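Local coordinates for malonyl CoA-acyl carrier protein transacylase (Clostridium perfringens, PDB 3PTW) that probably transfers malonyl groups from coenzyme A to acyl carrier protein, the step that supplies extender units for fatty acid synthesis, at residues Thr62-Ile67 with Lys111-Arg116; Gly153-Ala158 with Ile166-Glu171; Leu4-Ala9 with Val82-Ser87; Tyr160-Gln165 with Val283-Lys288; Gly19-Asp24 with Glu296-Leu301. One frame throughout, in Å; residues are numbered along the deposited sequence.

Contact 1 (Thr62-Ile67 with Lys111-Arg116)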
# COMPACT_ATOMS: atom_id res chain seq x y z
N THR A 62 6.23 -10.92 -3.26
CA THR A 62 4.97 -10.35 -2.78
C THR A 62 4.55 -9.11 -3.56
O THR A 62 3.37 -8.95 -3.92
CB THR A 62 5.06 -9.95 -1.27
OG1 THR A 62 5.65 -11.01 -0.52
CG2 THR A 62 3.69 -9.63 -0.70
N GLN A 63 5.52 -8.22 -3.82
CA GLN A 63 5.22 -6.91 -4.39
C GLN A 63 4.67 -7.01 -5.83
O GLN A 63 3.56 -6.52 -6.08
CB GLN A 63 6.39 -5.92 -4.20
CG GLN A 63 6.75 -5.64 -2.72
CD GLN A 63 7.59 -4.37 -2.47
OE1 GLN A 63 7.87 -3.58 -3.37
NE2 GLN A 63 8.01 -4.19 -1.23
N PRO A 64 5.38 -7.69 -6.77
CA PRO A 64 4.78 -7.83 -8.10
C PRO A 64 3.58 -8.77 -8.13
O PRO A 64 2.77 -8.71 -9.07
CB PRO A 64 5.91 -8.43 -8.94
CG PRO A 64 6.81 -9.13 -7.93
CD PRO A 64 6.75 -8.22 -6.72
N ALA A 65 3.46 -9.64 -7.14
CA ALA A 65 2.28 -10.49 -7.03
C ALA A 65 1.04 -9.64 -6.75
O ALA A 65 0.04 -9.74 -7.46
CB ALA A 65 2.48 -11.55 -5.97
N ILE A 66 1.11 -8.79 -5.74
CA ILE A 66 -0.00 -7.89 -5.37
C ILE A 66 -0.32 -6.87 -6.47
O ILE A 66 -1.48 -6.65 -6.81
CB ILE A 66 0.26 -7.20 -4.01
CG1 ILE A 66 0.19 -8.25 -2.90
CG2 ILE A 66 -0.71 -6.03 -3.76
CD1 ILE A 66 0.51 -7.74 -1.54
N ILE A 67 0.73 -6.28 -7.04
CA ILE A 67 0.58 -5.28 -8.08
C ILE A 67 -0.21 -5.82 -9.28
O ILE A 67 -1.08 -5.12 -9.82
CB ILE A 67 1.95 -4.71 -8.52
CG1 ILE A 67 2.55 -3.84 -7.40
CG2 ILE A 67 1.84 -3.92 -9.83
CD1 ILE A 67 1.69 -2.67 -6.95
N LYS A 111 7.83 -4.94 -12.99
CA LYS A 111 9.28 -5.11 -12.95
C LYS A 111 9.93 -4.28 -11.84
O LYS A 111 10.80 -4.77 -11.13
CB LYS A 111 9.95 -4.83 -14.31
CG LYS A 111 9.64 -5.86 -15.41
CD LYS A 111 10.78 -6.07 -16.43
CE LYS A 111 10.88 -4.97 -17.48
NZ LYS A 111 9.57 -4.28 -17.69
N LEU A 112 9.49 -3.03 -11.70
CA LEU A 112 10.07 -2.12 -10.72
C LEU A 112 9.86 -2.56 -9.27
O LEU A 112 10.80 -2.54 -8.46
CB LEU A 112 9.52 -0.70 -10.92
CG LEU A 112 10.13 0.41 -10.08
CD1 LEU A 112 11.62 0.57 -10.38
CD2 LEU A 112 9.39 1.72 -10.31
N VAL A 113 8.64 -2.97 -8.93
CA VAL A 113 8.34 -3.31 -7.54
C VAL A 113 8.99 -4.62 -7.08
O VAL A 113 9.23 -4.82 -5.88
CB VAL A 113 6.83 -3.30 -7.21
CG1 VAL A 113 6.24 -1.87 -7.38
CG2 VAL A 113 6.07 -4.36 -8.02
N LYS A 114 9.30 -5.50 -8.03
CA LYS A 114 10.06 -6.70 -7.72
C LYS A 114 11.45 -6.28 -7.23
O LYS A 114 11.93 -6.78 -6.22
CB LYS A 114 10.13 -7.62 -8.94
CG LYS A 114 10.96 -8.88 -8.75
CD LYS A 114 10.88 -9.77 -10.01
CE LYS A 114 12.01 -10.79 -10.04
NZ LYS A 114 11.71 -11.92 -9.12
N LYS A 115 12.06 -5.35 -7.95
CA LYS A 115 13.37 -4.83 -7.58
C LYS A 115 13.33 -4.12 -6.23
O LYS A 115 14.18 -4.34 -5.39
CB LYS A 115 13.95 -3.93 -8.69
CG LYS A 115 14.40 -4.72 -9.92
CD LYS A 115 15.27 -3.89 -10.86
CE LYS A 115 15.46 -4.55 -12.24
NZ LYS A 115 14.18 -4.60 -13.07
N ARG A 116 12.30 -3.29 -6.05
CA ARG A 116 12.06 -2.55 -4.81
C ARG A 116 11.94 -3.49 -3.62
O ARG A 116 12.55 -3.27 -2.58
CB ARG A 116 10.78 -1.72 -4.96
CG ARG A 116 10.27 -1.03 -3.69
CD ARG A 116 8.92 -0.35 -4.00
NE ARG A 116 8.41 0.51 -2.94
CZ ARG A 116 7.65 0.10 -1.92
NH1 ARG A 116 7.33 -1.18 -1.81
NH2 ARG A 116 7.24 0.97 -1.00

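Contact 2 (Gly153-Ala158 with Ile166-Glu171)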
# COMPACT_ATOMS: atom_id res chain seq x y z
N GLY A 153 19.28 3.58 20.14
CA GLY A 153 19.39 3.26 18.73
C GLY A 153 18.20 3.78 17.95
O GLY A 153 17.31 4.43 18.52
N ILE A 154 18.18 3.47 16.65
CA ILE A 154 17.21 4.06 15.73
C ILE A 154 15.77 3.61 15.94
O ILE A 154 15.44 2.43 15.82
CB ILE A 154 17.63 3.85 14.25
CG1 ILE A 154 18.86 4.72 13.93
CG2 ILE A 154 16.44 4.13 13.29
CD1 ILE A 154 19.61 4.32 12.69
N VAL A 155 14.92 4.58 16.26
CA VAL A 155 13.47 4.37 16.24
C VAL A 155 12.79 5.61 15.64
O VAL A 155 13.07 6.75 16.03
CB VAL A 155 12.92 3.97 17.64
CG1 VAL A 155 13.56 4.81 18.73
CG2 VAL A 155 11.40 4.04 17.69
N GLU A 156 11.90 5.36 14.69
CA GLU A 156 11.24 6.40 13.92
C GLU A 156 9.80 5.96 13.65
O GLU A 156 9.50 4.76 13.68
CB GLU A 156 12.01 6.63 12.60
CG GLU A 156 13.49 7.09 12.76
CD GLU A 156 14.23 7.30 11.43
OE1 GLU A 156 13.64 7.03 10.35
OE2 GLU A 156 15.41 7.72 11.45
N GLY A 157 8.91 6.93 13.41
CA GLY A 157 7.56 6.60 12.95
C GLY A 157 7.64 5.97 11.56
O GLY A 157 8.42 6.42 10.72
N ALA A 158 6.86 4.91 11.33
CA ALA A 158 6.89 4.15 10.07
C ALA A 158 5.54 4.18 9.33
O ALA A 158 5.49 4.29 8.09
CB ALA A 158 7.34 2.69 10.33
N ILE A 166 -0.62 3.27 14.91
CA ILE A 166 0.66 3.75 14.40
C ILE A 166 1.61 2.54 14.29
O ILE A 166 1.41 1.55 14.97
CB ILE A 166 1.24 4.83 15.34
CG1 ILE A 166 0.40 6.11 15.22
CG2 ILE A 166 2.73 5.12 15.04
CD1 ILE A 166 0.62 7.11 16.32
N VAL A 167 2.58 2.62 13.38
CA VAL A 167 3.68 1.65 13.40
C VAL A 167 5.01 2.39 13.54
O VAL A 167 5.24 3.40 12.87
CB VAL A 167 3.69 0.71 12.16
CG1 VAL A 167 4.79 -0.35 12.29
CG2 VAL A 167 2.30 0.05 11.93
N ILE A 168 5.87 1.90 14.42
CA ILE A 168 7.24 2.43 14.49
C ILE A 168 8.24 1.38 14.06
O ILE A 168 8.01 0.18 14.22
CB ILE A 168 7.58 2.95 15.91
CG1 ILE A 168 7.47 1.84 16.97
CG2 ILE A 168 6.70 4.16 16.24
CD1 ILE A 168 7.96 2.26 18.40
N SER A 169 9.38 1.81 13.51
CA SER A 169 10.40 0.85 13.09
C SER A 169 11.81 1.36 13.40
O SER A 169 12.00 2.54 13.73
CB SER A 169 10.25 0.49 11.60
OG SER A 169 10.68 1.56 10.79
N GLY A 170 12.78 0.46 13.30
CA GLY A 170 14.14 0.80 13.67
C GLY A 170 14.88 -0.42 14.20
O GLY A 170 14.53 -1.55 13.87
N GLU A 171 15.90 -0.19 15.01
CA GLU A 171 16.69 -1.30 15.53
C GLU A 171 15.94 -2.01 16.64
O GLU A 171 15.34 -1.36 17.49
CB GLU A 171 18.04 -0.81 16.06
CG GLU A 171 18.83 -0.04 15.04
CD GLU A 171 20.09 0.48 15.62
OE1 GLU A 171 20.15 1.70 15.93
OE2 GLU A 171 21.01 -0.32 15.83

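Contact 3 (Leu4-Ala9 with Val82-Ser87)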
# COMPACT_ATOMS: atom_id res chain seq x y z
N LEU A 4 -16.17 8.80 -5.97
CA LEU A 4 -15.36 7.59 -5.69
C LEU A 4 -13.85 7.78 -5.58
O LEU A 4 -13.23 8.39 -6.45
CB LEU A 4 -15.62 6.49 -6.72
CG LEU A 4 -17.00 6.23 -7.34
CD1 LEU A 4 -16.89 5.01 -8.23
CD2 LEU A 4 -18.11 6.06 -6.30
N GLY A 5 -13.27 7.22 -4.52
CA GLY A 5 -11.81 7.13 -4.36
C GLY A 5 -11.32 5.68 -4.34
O GLY A 5 -11.92 4.84 -3.67
N PHE A 6 -10.25 5.38 -5.07
CA PHE A 6 -9.71 4.00 -5.12
C PHE A 6 -8.59 3.82 -4.10
O PHE A 6 -7.73 4.69 -3.95
CB PHE A 6 -9.16 3.65 -6.51
CG PHE A 6 -10.21 3.38 -7.57
CD1 PHE A 6 -11.52 3.11 -7.24
CD2 PHE A 6 -9.84 3.34 -8.91
CE1 PHE A 6 -12.47 2.84 -8.24
CE2 PHE A 6 -10.78 3.07 -9.92
CZ PHE A 6 -12.09 2.82 -9.58
N LEU A 7 -8.59 2.68 -3.41
CA LEU A 7 -7.52 2.34 -2.48
C LEU A 7 -6.95 1.01 -2.94
O LEU A 7 -7.69 0.05 -3.18
CB LEU A 7 -8.04 2.21 -1.04
CG LEU A 7 -8.78 3.40 -0.41
CD1 LEU A 7 -9.35 3.02 0.93
CD2 LEU A 7 -7.93 4.66 -0.31
N PHE A 8 -5.64 0.96 -3.10
CA PHE A 8 -5.03 -0.27 -3.60
C PHE A 8 -4.30 -1.01 -2.50
O PHE A 8 -3.49 -0.42 -1.78
CB PHE A 8 -4.12 0.02 -4.79
CG PHE A 8 -4.85 0.61 -5.96
CD1 PHE A 8 -5.59 -0.21 -6.82
CD2 PHE A 8 -4.83 1.99 -6.18
CE1 PHE A 8 -6.29 0.33 -7.89
CE2 PHE A 8 -5.53 2.55 -7.25
CZ PHE A 8 -6.27 1.72 -8.11
N ALA A 9 -4.62 -2.30 -2.39
CA ALA A 9 -4.03 -3.20 -1.38
C ALA A 9 -2.52 -3.28 -1.45
O ALA A 9 -1.93 -3.07 -2.52
CB ALA A 9 -4.61 -4.58 -1.52
N VAL A 82 -16.91 1.23 -13.43
CA VAL A 82 -16.53 1.76 -12.12
C VAL A 82 -15.16 2.43 -12.20
O VAL A 82 -14.13 1.79 -12.47
CB VAL A 82 -16.71 0.73 -10.93
CG1 VAL A 82 -16.75 -0.70 -11.41
CG2 VAL A 82 -15.68 0.94 -9.82
N LYS A 83 -15.18 3.74 -12.01
CA LYS A 83 -14.03 4.59 -12.26
C LYS A 83 -13.90 5.69 -11.21
O LYS A 83 -14.85 5.97 -10.49
CB LYS A 83 -14.09 5.19 -13.67
CG LYS A 83 -15.49 5.48 -14.17
CD LYS A 83 -15.49 5.69 -15.68
CE LYS A 83 -14.93 4.48 -16.43
NZ LYS A 83 -14.97 4.69 -17.89
N SER A 84 -12.72 6.28 -11.16
CA SER A 84 -12.33 7.27 -10.17
C SER A 84 -11.05 7.95 -10.63
O SER A 84 -10.21 7.33 -11.29
CB SER A 84 -12.07 6.60 -8.81
OG SER A 84 -11.20 7.39 -7.99
N HIS A 85 -10.90 9.21 -10.26
CA HIS A 85 -9.66 9.93 -10.52
C HIS A 85 -9.01 10.45 -9.24
O HIS A 85 -8.25 11.43 -9.27
CB HIS A 85 -9.90 11.07 -11.51
CG HIS A 85 -10.91 12.07 -11.04
ND1 HIS A 85 -12.26 11.96 -11.33
CD2 HIS A 85 -10.77 13.22 -10.34
CE1 HIS A 85 -12.90 12.99 -10.81
NE2 HIS A 85 -12.02 13.77 -10.20
N ILE A 86 -9.33 9.81 -8.11
CA ILE A 86 -8.65 10.07 -6.84
C ILE A 86 -8.32 8.75 -6.16
O ILE A 86 -9.22 7.98 -5.80
CB ILE A 86 -9.48 10.97 -5.86
CG1 ILE A 86 -10.18 12.12 -6.60
CG2 ILE A 86 -8.57 11.50 -4.75
CD1 ILE A 86 -11.25 12.88 -5.76
N SER A 87 -7.03 8.46 -6.01
CA SER A 87 -6.60 7.18 -5.46
C SER A 87 -5.36 7.27 -4.58
O SER A 87 -4.65 8.27 -4.58
CB SER A 87 -6.41 6.14 -6.57
OG SER A 87 -5.33 6.45 -7.43

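Contact 4 (Tyr160-Gln165 with Val283-Lys288)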
# COMPACT_ATOMS: atom_id res chain seq x y z
N TYR A 160 1.30 5.76 9.85
CA TYR A 160 0.23 6.46 10.56
C TYR A 160 -1.05 6.07 9.83
O TYR A 160 -1.40 6.64 8.81
CB TYR A 160 0.47 7.98 10.60
CG TYR A 160 1.70 8.32 11.41
CD1 TYR A 160 1.60 8.57 12.79
CD2 TYR A 160 2.97 8.34 10.82
CE1 TYR A 160 2.74 8.85 13.56
CE2 TYR A 160 4.11 8.62 11.58
CZ TYR A 160 3.98 8.87 12.94
OH TYR A 160 5.09 9.14 13.70
N ASN A 161 -1.72 5.05 10.35
CA ASN A 161 -2.77 4.38 9.61
C ASN A 161 -4.18 4.82 9.95
O ASN A 161 -5.04 4.87 9.07
CB ASN A 161 -2.62 2.86 9.71
CG ASN A 161 -1.31 2.36 9.09
OD1 ASN A 161 -0.84 2.89 8.09
ND2 ASN A 161 -0.74 1.33 9.69
N SER A 162 -4.41 5.13 11.24
CA SER A 162 -5.72 5.58 11.73
C SER A 162 -5.56 6.05 13.18
O SER A 162 -4.50 5.84 13.76
CB SER A 162 -6.76 4.45 11.60
OG SER A 162 -6.72 3.58 12.71
N PRO A 163 -6.60 6.68 13.79
CA PRO A 163 -6.49 7.14 15.19
C PRO A 163 -6.19 5.97 16.13
O PRO A 163 -6.92 4.98 16.13
CB PRO A 163 -7.88 7.71 15.51
CG PRO A 163 -8.57 7.87 14.19
CD PRO A 163 -7.97 6.84 13.26
N GLY A 164 -5.13 6.07 16.92
CA GLY A 164 -4.73 4.91 17.74
C GLY A 164 -4.09 3.73 17.01
O GLY A 164 -3.92 2.65 17.59
N GLN A 165 -3.73 3.92 15.74
CA GLN A 165 -2.99 2.86 15.00
C GLN A 165 -1.77 3.40 14.25
O GLN A 165 -1.87 3.92 13.13
CB GLN A 165 -3.93 2.05 14.11
CG GLN A 165 -4.72 1.00 14.90
CD GLN A 165 -5.45 0.02 14.02
OE1 GLN A 165 -5.17 -1.18 14.04
NE2 GLN A 165 -6.39 0.53 13.23
N VAL A 283 -9.98 3.16 6.97
CA VAL A 283 -10.90 4.24 6.59
C VAL A 283 -12.09 4.37 7.54
O VAL A 283 -12.42 5.48 8.00
CB VAL A 283 -11.42 4.11 5.14
CG1 VAL A 283 -12.44 5.23 4.84
CG2 VAL A 283 -10.25 4.16 4.15
N LYS A 284 -12.74 3.24 7.84
CA LYS A 284 -13.92 3.24 8.71
C LYS A 284 -13.64 3.82 10.09
O LYS A 284 -14.54 4.40 10.70
CB LYS A 284 -14.52 1.84 8.83
CG LYS A 284 -15.20 1.34 7.57
CD LYS A 284 -15.58 -0.12 7.68
CE LYS A 284 -17.05 -0.32 8.00
NZ LYS A 284 -17.41 -1.78 7.89
N LYS A 285 -12.41 3.67 10.57
CA LYS A 285 -11.94 4.25 11.84
C LYS A 285 -11.55 5.72 11.72
O LYS A 285 -11.59 6.45 12.72
CB LYS A 285 -10.75 3.46 12.39
CG LYS A 285 -11.16 2.14 13.02
CD LYS A 285 -10.00 1.17 13.17
CE LYS A 285 -10.56 -0.25 13.07
NZ LYS A 285 -9.65 -1.24 13.64
N ILE A 286 -11.14 6.15 10.53
CA ILE A 286 -10.84 7.56 10.28
C ILE A 286 -12.16 8.35 10.21
O ILE A 286 -12.32 9.40 10.86
CB ILE A 286 -9.96 7.75 9.00
CG1 ILE A 286 -8.52 7.24 9.25
CG2 ILE A 286 -9.93 9.20 8.52
CD1 ILE A 286 -7.84 6.68 8.02
N ASN A 287 -13.12 7.83 9.46
CA ASN A 287 -14.39 8.51 9.24
C ASN A 287 -15.49 7.47 9.12
O ASN A 287 -15.47 6.62 8.22
CB ASN A 287 -14.30 9.39 7.99
CG ASN A 287 -15.55 10.22 7.75
OD1 ASN A 287 -16.64 9.69 7.52
ND2 ASN A 287 -15.39 11.53 7.78
N LYS A 288 -16.44 7.53 10.05
CA LYS A 288 -17.48 6.52 10.17
C LYS A 288 -18.65 6.74 9.21
O LYS A 288 -19.55 5.89 9.11
CB LYS A 288 -17.99 6.49 11.62
CG LYS A 288 -18.32 5.10 12.16
CD LYS A 288 -18.64 5.15 13.67
CE LYS A 288 -17.39 5.48 14.51
NZ LYS A 288 -17.75 5.95 15.88

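Contact 5 (Gly19-Asp24 with Glu296-Leu301)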
# COMPACT_ATOMS: atom_id res chain seq x y z
N GLY A 19 -6.64 -13.22 -6.88
CA GLY A 19 -6.68 -12.99 -8.33
C GLY A 19 -7.36 -14.05 -9.17
O GLY A 19 -7.81 -13.78 -10.29
N LYS A 20 -7.45 -15.27 -8.64
CA LYS A 20 -7.93 -16.40 -9.42
C LYS A 20 -9.37 -16.24 -9.91
O LYS A 20 -9.65 -16.52 -11.06
CB LYS A 20 -7.76 -17.71 -8.63
CG LYS A 20 -8.35 -18.94 -9.30
CD LYS A 20 -7.34 -19.59 -10.22
CE LYS A 20 -7.56 -21.10 -10.29
NZ LYS A 20 -8.45 -21.48 -11.43
N GLU A 21 -10.27 -15.77 -9.05
CA GLU A 21 -11.68 -15.64 -9.45
C GLU A 21 -11.87 -14.63 -10.56
O GLU A 21 -12.66 -14.85 -11.49
CB GLU A 21 -12.60 -15.34 -8.26
CG GLU A 21 -12.79 -16.52 -7.32
CD GLU A 21 -13.77 -16.25 -6.20
OE1 GLU A 21 -14.44 -15.19 -6.18
OE2 GLU A 21 -13.90 -17.11 -5.32
N PHE A 22 -11.12 -13.52 -10.49
CA PHE A 22 -11.11 -12.56 -11.60
C PHE A 22 -10.45 -13.13 -12.84
O PHE A 22 -10.93 -12.90 -13.96
CB PHE A 22 -10.44 -11.25 -11.19
CG PHE A 22 -11.39 -10.28 -10.57
CD1 PHE A 22 -11.89 -9.21 -11.31
CD2 PHE A 22 -11.84 -10.46 -9.26
CE1 PHE A 22 -12.79 -8.31 -10.75
CE2 PHE A 22 -12.74 -9.57 -8.70
CZ PHE A 22 -13.22 -8.49 -9.45
N PHE A 23 -9.36 -13.87 -12.63
CA PHE A 23 -8.62 -14.49 -13.73
C PHE A 23 -9.56 -15.38 -14.54
O PHE A 23 -9.57 -15.29 -15.76
CB PHE A 23 -7.44 -15.32 -13.20
CG PHE A 23 -6.70 -16.08 -14.28
CD1 PHE A 23 -5.61 -15.51 -14.93
CD2 PHE A 23 -7.11 -17.36 -14.67
CE1 PHE A 23 -4.93 -16.20 -15.94
CE2 PHE A 23 -6.45 -18.06 -15.68
CZ PHE A 23 -5.36 -17.48 -16.31
N ASP A 24 -10.35 -16.20 -13.84
CA ASP A 24 -11.25 -17.16 -14.49
C ASP A 24 -12.52 -16.55 -15.06
O ASP A 24 -13.17 -17.16 -15.91
CB ASP A 24 -11.62 -18.28 -13.51
CG ASP A 24 -10.43 -19.13 -13.11
OD1 ASP A 24 -9.42 -19.11 -13.83
OD2 ASP A 24 -10.51 -19.83 -12.08
N GLU A 296 -12.11 -7.94 -4.03
CA GLU A 296 -11.00 -8.91 -4.10
C GLU A 296 -11.44 -10.22 -4.77
O GLU A 296 -10.61 -11.03 -5.18
CB GLU A 296 -10.41 -9.20 -2.70
CG GLU A 296 -11.31 -10.01 -1.73
CD GLU A 296 -10.66 -10.23 -0.35
OE1 GLU A 296 -9.51 -10.75 -0.28
OE2 GLU A 296 -11.29 -9.89 0.67
N ASP A 297 -12.76 -10.44 -4.87
CA ASP A 297 -13.29 -11.68 -5.43
C ASP A 297 -14.69 -11.45 -5.97
O ASP A 297 -15.15 -10.31 -6.03
CB ASP A 297 -13.24 -12.85 -4.42
CG ASP A 297 -13.83 -12.49 -3.05
OD1 ASP A 297 -14.69 -11.59 -2.96
OD2 ASP A 297 -13.42 -13.12 -2.05
N LEU A 298 -15.36 -12.53 -6.37
CA LEU A 298 -16.73 -12.43 -6.88
C LEU A 298 -17.74 -11.89 -5.87
O LEU A 298 -18.54 -11.03 -6.21
CB LEU A 298 -17.18 -13.78 -7.44
CG LEU A 298 -17.11 -13.99 -8.95
CD1 LEU A 298 -16.00 -13.18 -9.63
CD2 LEU A 298 -16.99 -15.49 -9.28
N LYS A 299 -17.71 -12.41 -4.64
CA LYS A 299 -18.66 -11.98 -3.62
C LYS A 299 -18.54 -10.47 -3.30
O LYS A 299 -19.53 -9.74 -3.28
CB LYS A 299 -18.54 -12.84 -2.36
CG LYS A 299 -19.67 -12.65 -1.35
CD LYS A 299 -19.42 -13.39 -0.02
CE LYS A 299 -18.17 -12.88 0.69
NZ LYS A 299 -18.20 -13.11 2.17
N SER A 300 -17.31 -10.00 -3.09
CA SER A 300 -17.09 -8.59 -2.78
C SER A 300 -17.39 -7.71 -4.00
O SER A 300 -17.92 -6.62 -3.85
CB SER A 300 -15.66 -8.37 -2.27
OG SER A 300 -14.72 -8.82 -3.23
N LEU A 301 -17.08 -8.21 -5.20
CA LEU A 301 -17.41 -7.50 -6.44
C LEU A 301 -18.90 -7.20 -6.53
O LEU A 301 -19.31 -6.06 -6.80
CB LEU A 301 -16.98 -8.28 -7.69
CG LEU A 301 -17.50 -7.77 -9.05
CD1 LEU A 301 -16.88 -6.42 -9.45
CD2 LEU A 301 -17.25 -8.78 -10.14
O HOH W 1 -16.33 -14.79 -4.06

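Contact 1 (Thr62-Ile67 with Lys111-Arg116)
The guanidinium of R116 takes the amide of Q63 at its edge: Q63 OE1 and CD both lie close to the guanidinium plane, and R116 NH1 to Q63 OE1 is 2.9 Å. Seen from the amide, NH1 stands 43° out of the carbonyl plane and so misses the lone-pair directions. The two flat groups are turned 48° against each other, yet the N-H of NH1 still points fairly straight at OE1. Q63 NE2, another donor, sits 3.1 Å from R116 NH1 without bonding to it; it has a weak bond to Q11. R116 reaches this place because CG is anti to the backbone N (chi1 172°) and the chain runs extended to NE.

Beside the polar pair the helices touch through V113. Its CG2 rests 3.6 Å from I67 CG1, and the same methyl is 3.6 Å from P64 N. P64 CG meets K114 CB at 3.8 Å, while the end of K114 leads off to a salt bridge with E60. The segment axes approach to 7.7 Å and run roughly antiparallel, a buried helix-helix packing.

R116 NH2 also bonds S91, the serine of a GxSxG sequence that fits a nucleophile elbow, and Q248. The arrangement is consistent with the arginine that receives the malonyl carboxylate in malonyl-CoA transacylases, with Q63, and Q248 beside it, probably helping to hold the guanidinium.

Contact 2 (Gly153-Ala158 with Ile166-Glu171)
E156 and S169 form the middle of this antiparallel ladder, a hydrogen-bonded pair in which both N-H...O bonds measure 3.0 Å, from E156 N to S169 O and from S169 N to E156 O. Their side chains find polar partners elsewhere: S169 OG bonds F198 O, and E156 OE1 bonds S201 N. One step on, A158 N donates to V167 O at 2.7 Å, and A158 CB closes on S169 OG at 3.6 Å. On the other face V155 CG2 and I168 CD1 lie side by side, 3.9 Å apart, covered by helix 139-149. I168 CD1 arrives there because chi1 of 60° sets CG1 between the backbone N and the carbonyl carbon. Paired backbone bonds and the buried side chains of V155, A158, I168 and S169 make this part tight.

The end with I154 and E171 is more open to solvent, yet short bonds still hold it. G170 CA packs 3.0 Å from I154 O, a CA-H...O contact at a glycine where the chain turns a corner. Past it, E171 N donates to I154 O at 2.8 Å. With CG beside the backbone N (chi1 -55°), the extended E171 side chain runs toward I154 N, which OE1 accepts at 2.7 Å in an almost straight bond (171°), on the anti side and somewhat out of the carboxylate plane.

A side-chain carboxylate thus continues the ladder where the strands part, and its short bond probably stabilises the ionised form.

Contact 3 (Leu4-Ala9 with Val82-Ser87)
S84 holds OG anti to its own N (chi1 156°), which directs the hydroxyl toward L4 O. F6, with CG turned beside its N (chi1 -75°), brings one face of its ring against S84 CB, which the serine backbone holds in place there. The outcome is a CH-pi contact: S84 CB stands 3.6 Å from the ring centroid, only 3° off the normal. V82 O lies at the ring edge, 3.7 Å from F6 CZ, and V82 CG2 touches F6 CE1 at 4.1 Å.

The S84 hydroxyl does two jobs. It donates to L4 O at 2.7 Å, from well above the carbonyl plane, and accepts I86 N at 3.1 Å, which makes an ST turn. That turn leads the chain into strand 86-89, the parallel neighbour of strand 4-8 in the central sheet of the larger acyltransferase subdomain; strand 86-89 in turn runs into the GxSxG sequence that fits a nucleophile elbow. F6 N donates to I86 O at 2.9 Å, and C88 takes up the next backbone bond of F6.

Farther along the strand, S87 CB packs 3.7 Å from F6 CB. S87 OG lies in the plane of the F8 ring, at its edge. Helix 93-100 touches both F8 and S87, through A97 among others, and H100 meets the F6 ring with the planes inclined.

Contact 4 (Tyr160-Gln165 with Val283-Lys288)
K285 runs from the helix toward the hairpin tip and meets S162 first: its CB lies 4.0 Å from S162 OG and slightly farther from S162 CB. With CG beside the backbone N (chi1 -76°), the chain passes along the serine, and CD arrives 3.7 Å from Q165 NE2 while still close to S162 OG. The chain bends at chi3, and NZ ends at 3.7 Å from the same Q165 NE2. Both are donors, so no bond forms. The two long side chains cross at about a right angle.

Q165 NE2 donates to S162 OG at 3.1 Å, with the hydroxyl close to the amide plane and the bond nearly straight (163°). N161 and S162 both face Q165 in a classic beta bulge, and a type II turn joins S162 to Q165.

I286 fills the other flank. Its CG1 packs 4.1 Å from P163 CD, and CD1 reaches N161 O at 3.5 Å, while P163 CG touches K285 O at 3.6 Å. Thus the tip of hairpin 155-162/165-169, from the smaller ferredoxin-like subdomain, leans on the C-terminal end of helix 278-286 from the larger one.

No hydrogen bond crosses between the segments. The polar tip is organised within the hairpin, and the junction itself rests on van der Waals contact, mostly of aliphatic carbons, with P163 against the K285 carbonyl and I286 CD1 against N161 O.

Contact 5 (Gly19-Asp24 with Glu296-Leu301)
E21 OE1 accepts a hydrogen bond from L298 N at 2.8 Å, at the start of helix 298-315. The bond runs nearly along the C-O axis of E21 and is almost straight (169°). The E21 chain gets there extended, with CG beside the backbone N (chi1 -72°). OE1 also accepts a hydrogen bond from a water (2.9 Å), and that water accepts K299 N at 2.8 Å. The next amide is served by the N-cap residue itself: S300 N donates to D297 OD1 at 3.1 Å, a capping bond. D297 OD1 is gripped a second time by S300 OG at 2.8 Å, which comes from above the carboxylate plane, and S300 OG in turn accepts E296 N. Three successive N-H groups of the first helical turn are therefore met, one by E21, one through water and one by D297.

Apolar and aromatic contact forms the buried side. The F22 ring points an edge at D297, with CE2 3.7 Å from D297 O, and F22 CZ touches L301 CD2 at 4.1 Å. I73 and A76 of helix 59-79 and F26 add to the surroundings of this ring.

Charge is the third element. The carboxylates of E21 and D297 lie side by side, pointing the same way, with their planes 27° apart and without touching, while E296 turns away to Y15, G276 and K277.

Two neighbouring acids at one helix start would repel each other, but the N-H groups and the positive end of the helix probably offset this and may help keep both ionised.

How the contacts relate
Contacts 1 and 3 touch, I66 CG2 lying 3.4 Å from A9 O, and both reach the presumed nucleophile elbow: R116 of contact 1 and F8 of contact 3 each touch residues of that sequence. Contact 4 shares strand 155-162 with contact 2, where I166 CG1 meets Y160 CD1 at 3.7 Å. Because contact 4 joins hairpin 155-162/165-169 to helix 278-286, and V283 CG2 of that helix lies 3.5 Å from L7 CD1 of contact 3, it links the smaller sheet to the larger subdomain. Contact 5 closes the longest loop, enclosing contacts 1, 2 and 4 along the chain. Its centre is about 36 Å from that of contact 2, on the opposite side of the chain's centre.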